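Polyketide synthase PksL (PDB 5E1V) probably dehydrates beta-hydroxyacyl intermediates in bacillaene assembly, this part being a monomeric dehydratase domain of a trans-AT polyketide synthase split module. Local coordinates at residues A[152-164]-A[189-202]. Residues are numbered along the deposited sequence; the frame is centred on the assembly and turned at random.
Sequences HSEYMKAKGCIYE and HPTLIDGSGVGANH
T191 at the start of helix 190-202 faces M156, their CA atoms 5.2 Å apart, and strand 159-164 then runs along the helix at 33° to it, the two axes 10.0 Å apart at their closest. A158 meets the helix at G195, where a CB would sit tightly against A158 CB and clash with T191 O; further on, I162 lies over G199. This is the hot-dog principle, a sheet wrapping a central helix; here the two glycines let A158 and I162 approach the helix backbone.

T191 works with both branches. OG1 donates to Y155 O (2.8 Å), tilted out of the carbonyl plane, while CG2 packs against A158. The N-cap H189 accepts from T191 N in its ring plane (ND1, 3.2 Å), and a water bridges its NE2 to the hydroxyl of Y155. CG of D194, anti to the backbone N (chi1 -176°), carries the carboxylate out to the ring edge of H152, whose NE2 makes a weak, bent bond to OD2 (2.7 Å, 126°); one water links OD2 to M156 O. H189 to D194 match the HPxxxD motif of polyketide synthase dehydratases, and H152 meets H21 edge-to-face, consistent with a place beside the active site. At the far end NE2 of H202 donates almost straight to OE2 of E164 (2.9 Å), from above the carboxylate plane, and CD1 of I162 comes obliquely to the same imidazole. A leucine in place of H202 would probably leave the E164 carboxylate without this donor.

Strands 134-137 and 168-174 flank strand 159-164, V136 touching both E164 and H202, while S196 and A200 pack against strand 248-256.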
loop_
_atom_site.group_PDB
_atom_site.type_symbol
_atom_site.label_atom_id
_atom_site.label_comp_id
_atom_site.label_asym_id
_atom_site.label_seq_id
_atom_site.Cartn_x
_atom_site.Cartn_y
_atom_site.Cartn_z
ATOM N N HIS A 152 13.109 -3.066 4.569
ATOM C CA HIS A 152 12.914 -3.035 3.143
ATOM C C HIS A 152 14.307 -3.124 2.482
ATOM O O HIS A 152 15.274 -2.524 2.965
ATOM C CB HIS A 152 12.264 -1.747 2.669
ATOM C CG HIS A 152 11.012 -1.364 3.369
ATOM N ND1 HIS A 152 10.995 -0.881 4.652
ATOM C CD2 HIS A 152 9.736 -1.314 2.924
ATOM C CE1 HIS A 152 9.749 -0.548 4.971
ATOM N NE2 HIS A 152 8.966 -0.821 3.942
ATOM N N SER A 153 14.411 -3.870 1.413
ATOM C CA SER A 153 15.656 -3.945 0.676
ATOM C C SER A 153 15.282 -3.910 -0.761
ATOM O O SER A 153 14.135 -4.230 -1.128
ATOM C CB SER A 153 16.373 -5.259 1.029
ATOM O OG SER A 153 15.521 -6.356 0.741
ATOM N N GLU A 154 16.230 -3.444 -1.559
ATOM C CA GLU A 154 16.218 -3.527 -2.984
ATOM C C GLU A 154 14.876 -3.091 -3.678
ATOM O O GLU A 154 14.479 -1.934 -3.600
ATOM C CB GLU A 154 16.700 -4.938 -3.351
ATOM C CG GLU A 154 17.913 -5.028 -4.252
ATOM C CD GLU A 154 17.581 -5.675 -5.570
ATOM O OE1 GLU A 154 17.964 -6.846 -5.767
ATOM O OE2 GLU A 154 16.876 -5.022 -6.380
ATOM N N TYR A 155 14.260 -3.997 -4.408
ATOM C CA TYR A 155 12.957 -3.790 -5.089
ATOM C C TYR A 155 11.909 -3.028 -4.268
ATOM O O TYR A 155 11.143 -2.191 -4.836
ATOM C CB TYR A 155 12.383 -5.150 -5.426
ATOM C CG TYR A 155 11.510 -5.266 -6.618
ATOM C CD1 TYR A 155 12.043 -5.691 -7.828
ATOM C CD2 TYR A 155 10.124 -4.988 -6.558
ATOM C CE1 TYR A 155 11.255 -5.911 -8.916
ATOM C CE2 TYR A 155 9.324 -5.197 -7.657
ATOM C CZ TYR A 155 9.867 -5.630 -8.807
ATOM O OH TYR A 155 9.114 -5.783 -9.906
ATOM N N MET A 156 11.891 -3.262 -2.960
ATOM C CA MET A 156 10.885 -2.693 -2.004
ATOM C C MET A 156 11.227 -1.284 -1.442
ATOM O O MET A 156 10.433 -0.691 -0.673
ATOM C CB MET A 156 10.659 -3.671 -0.835
ATOM C CG MET A 156 9.695 -4.818 -1.123
ATOM S SD MET A 156 7.995 -4.476 -0.528
ATOM C CE MET A 156 7.612 -2.815 -0.938
ATOM N N LYS A 157 12.433 -0.766 -1.748
ATOM C CA LYS A 157 12.860 0.504 -1.187
ATOM C C LYS A 157 12.606 1.528 -2.235
ATOM O O LYS A 157 13.175 1.407 -3.280
ATOM C CB LYS A 157 14.389 0.538 -0.856
ATOM C CG LYS A 157 14.720 0.233 0.553
ATOM C CD LYS A 157 16.215 0.297 0.846
ATOM C CE LYS A 157 16.575 1.585 1.588
ATOM N NZ LYS A 157 18.080 1.618 1.655
ATOM N N ALA A 158 11.753 2.528 -1.969
ATOM C CA ALA A 158 11.513 3.569 -2.871
ATOM C C ALA A 158 12.789 4.500 -2.751
ATOM O O ALA A 158 13.533 4.346 -1.804
ATOM C CB ALA A 158 10.216 4.341 -2.527
ATOM N N LYS A 159 12.964 5.353 -3.751
ATOM C CA LYS A 159 13.936 6.424 -3.850
ATOM C C LYS A 159 13.253 7.761 -3.724
ATOM O O LYS A 159 12.115 7.917 -4.186
ATOM C CB LYS A 159 14.581 6.371 -5.220
ATOM C CG LYS A 159 15.197 5.018 -5.429
ATOM C CD LYS A 159 16.564 4.920 -4.779
ATOM C CE LYS A 159 17.668 5.060 -5.808
ATOM N NZ LYS A 159 17.659 6.368 -6.545
ATOM N N GLY A 160 13.950 8.712 -3.085
ATOM C CA GLY A 160 13.446 10.075 -2.900
ATOM C C GLY A 160 13.665 10.641 -1.497
ATOM O O GLY A 160 14.533 10.184 -0.761
ATOM N N CYS A 161 12.817 11.601 -1.130
ATOM C CA CYS A 161 13.047 12.465 0.040
ATOM C C CYS A 161 11.734 13.039 0.493
ATOM O O CYS A 161 10.751 13.000 -0.234
ATOM C CB CYS A 161 14.000 13.602 -0.305
ATOM S SG CYS A 161 13.301 14.606 -1.607
ATOM N N ILE A 162 11.725 13.506 1.729
ATOM C CA ILE A 162 10.554 14.015 2.368
ATOM C C ILE A 162 10.730 15.529 2.636
ATOM O O ILE A 162 11.598 15.925 3.434
ATOM C CB ILE A 162 10.307 13.299 3.695
ATOM C CG1 ILE A 162 10.169 11.753 3.514
ATOM C CG2 ILE A 162 9.088 13.917 4.384
ATOM C CD1 ILE A 162 9.967 11.042 4.841
ATOM N N TYR A 163 9.840 16.322 2.034
ATOM C CA TYR A 163 9.718 17.785 2.256
ATOM C C TYR A 163 8.756 18.062 3.370
ATOM O O TYR A 163 7.547 17.884 3.186
ATOM C CB TYR A 163 9.202 18.471 1.007
ATOM C CG TYR A 163 10.095 18.238 -0.171
ATOM C CD1 TYR A 163 11.298 18.927 -0.299
ATOM C CD2 TYR A 163 9.757 17.314 -1.160
ATOM C CE1 TYR A 163 12.138 18.713 -1.380
ATOM C CE2 TYR A 163 10.583 17.099 -2.264
ATOM C CZ TYR A 163 11.777 17.791 -2.365
ATOM O OH TYR A 163 12.614 17.582 -3.458
ATOM N N GLU A 164 9.309 18.483 4.513
ATOM C CA GLU A 164 8.569 18.733 5.750
ATOM C C GLU A 164 8.172 20.215 5.926
ATOM O O GLU A 164 8.965 21.130 5.625
ATOM C CB GLU A 164 9.416 18.352 6.966
ATOM C CG GLU A 164 9.985 16.944 6.990
ATOM C CD GLU A 164 10.953 16.738 8.141
ATOM O OE1 GLU A 164 11.987 17.451 8.174
ATOM O OE2 GLU A 164 10.682 15.865 9.002
ATOM N N HIS A 189 1.868 0.640 -7.873
ATOM C CA HIS A 189 3.020 -0.102 -7.519
ATOM C C HIS A 189 3.183 -0.223 -6.025
ATOM O O HIS A 189 3.369 0.783 -5.343
ATOM C CB HIS A 189 4.305 0.530 -8.097
ATOM C CG HIS A 189 5.404 -0.468 -8.272
ATOM N ND1 HIS A 189 6.156 -0.910 -7.230
ATOM C CD2 HIS A 189 5.938 -1.017 -9.387
ATOM C CE1 HIS A 189 7.048 -1.759 -7.658
ATOM N NE2 HIS A 189 6.915 -1.869 -8.970
ATOM N N PRO A 190 3.190 -1.471 -5.477
ATOM C CA PRO A 190 3.465 -1.597 -4.003
ATOM C C PRO A 190 4.642 -0.885 -3.378
ATOM O O PRO A 190 4.511 -0.411 -2.338
ATOM C CB PRO A 190 3.552 -3.062 -3.797
ATOM C CG PRO A 190 2.599 -3.617 -4.893
ATOM C CD PRO A 190 2.990 -2.818 -6.056
ATOM N N THR A 191 5.750 -0.702 -4.058
ATOM C CA THR A 191 6.827 0.134 -3.540
ATOM C C THR A 191 6.510 1.612 -3.403
ATOM O O THR A 191 6.859 2.301 -2.422
ATOM C CB THR A 191 8.048 -0.090 -4.494
ATOM O OG1 THR A 191 8.415 -1.496 -4.412
ATOM C CG2 THR A 191 9.173 0.642 -4.038
ATOM N N LEU A 192 5.792 2.136 -4.373
ATOM C CA LEU A 192 5.322 3.511 -4.273
ATOM C C LEU A 192 4.323 3.643 -3.142
ATOM O O LEU A 192 4.398 4.578 -2.382
ATOM C CB LEU A 192 4.730 3.898 -5.590
ATOM C CG LEU A 192 5.641 4.045 -6.828
ATOM C CD1 LEU A 192 4.846 4.511 -7.981
ATOM C CD2 LEU A 192 6.767 5.023 -6.517
ATOM N N ILE A 193 3.359 2.709 -3.033
ATOM C CA ILE A 193 2.321 2.843 -2.020
ATOM C C ILE A 193 2.968 2.559 -0.631
ATOM O O ILE A 193 2.818 3.347 0.282
ATOM C CB ILE A 193 1.104 1.914 -2.205
ATOM C CG1 ILE A 193 0.552 1.905 -3.660
ATOM C CG2 ILE A 193 0.023 2.369 -1.202
ATOM C CD1 ILE A 193 0.259 3.229 -4.264
ATOM N N ASP A 194 3.731 1.478 -0.492
ATOM C CA ASP A 194 4.368 1.220 0.779
ATOM C C ASP A 194 5.284 2.399 1.215
ATOM O O ASP A 194 5.303 2.820 2.386
ATOM C CB ASP A 194 5.053 -0.161 0.810
ATOM C CG ASP A 194 5.626 -0.473 2.140
ATOM O OD1 ASP A 194 4.840 -0.823 3.089
ATOM O OD2 ASP A 194 6.865 -0.280 2.256
ATOM N N GLY A 195 6.080 2.887 0.272
ATOM C CA GLY A 195 6.983 4.033 0.532
ATOM C C GLY A 195 6.217 5.249 1.046
ATOM O O GLY A 195 6.716 6.015 1.880
ATOM N N SER A 196 4.999 5.430 0.547
ATOM C CA SER A 196 4.145 6.505 0.982
ATOM C C SER A 196 3.687 6.332 2.450
ATOM O O SER A 196 3.638 7.355 3.185
ATOM C CB SER A 196 2.941 6.659 0.062
ATOM O OG SER A 196 3.286 7.056 -1.291
ATOM N N GLY A 197 3.375 5.060 2.834
ATOM C CA GLY A 197 3.125 4.593 4.210
ATOM C C GLY A 197 4.321 4.854 5.109
ATOM O O GLY A 197 4.168 5.322 6.235
ATOM N N VAL A 198 5.514 4.617 4.581
ATOM C CA VAL A 198 6.757 4.883 5.361
ATOM C C VAL A 198 6.931 6.425 5.587
ATOM O O VAL A 198 7.256 6.863 6.711
ATOM C CB VAL A 198 7.964 4.235 4.694
ATOM C CG1 VAL A 198 9.272 4.616 5.364
ATOM C CG2 VAL A 198 7.824 2.717 4.813
ATOM N N GLY A 199 6.644 7.218 4.559
ATOM C CA GLY A 199 6.618 8.679 4.698
ATOM C C GLY A 199 5.617 9.169 5.724
ATOM O O GLY A 199 5.959 9.943 6.637
ATOM N N ALA A 200 4.381 8.670 5.625
ATOM C CA ALA A 200 3.341 8.920 6.639
ATOM C C ALA A 200 3.746 8.589 8.063
ATOM O O ALA A 200 3.455 9.336 8.988
ATOM C CB ALA A 200 2.107 8.134 6.321
ATOM N N ASN A 201 4.391 7.457 8.235
ATOM C CA ASN A 201 4.829 7.042 9.533
ATOM C C ASN A 201 5.948 7.999 10.020
ATOM O O ASN A 201 6.034 8.277 11.219
ATOM C CB ASN A 201 5.239 5.577 9.543
ATOM C CG ASN A 201 5.367 5.007 10.943
ATOM O OD1 ASN A 201 4.530 4.189 11.398
ATOM N ND2 ASN A 201 6.413 5.445 11.658
ATOM N N HIS A 202 6.739 8.538 9.107
ATOM C CA HIS A 202 7.757 9.529 9.515
ATOM C C HIS A 202 7.137 10.855 10.005
ATOM O O HIS A 202 7.714 11.526 10.874
ATOM C CB HIS A 202 8.756 9.811 8.402
ATOM C CG HIS A 202 9.601 11.018 8.652
ATOM N ND1 HIS A 202 10.747 10.977 9.421
ATOM C CD2 HIS A 202 9.452 12.305 8.263
ATOM C CE1 HIS A 202 11.273 12.187 9.483
ATOM N NE2 HIS A 202 10.511 13.011 8.783
HETATM O O HOH W 1 6.033 -1.745 5.213
HETATM O O HOH W 2 8.432 -3.122 -10.850
HETATM O O HOH W 3 8.723 0.969 0.741
#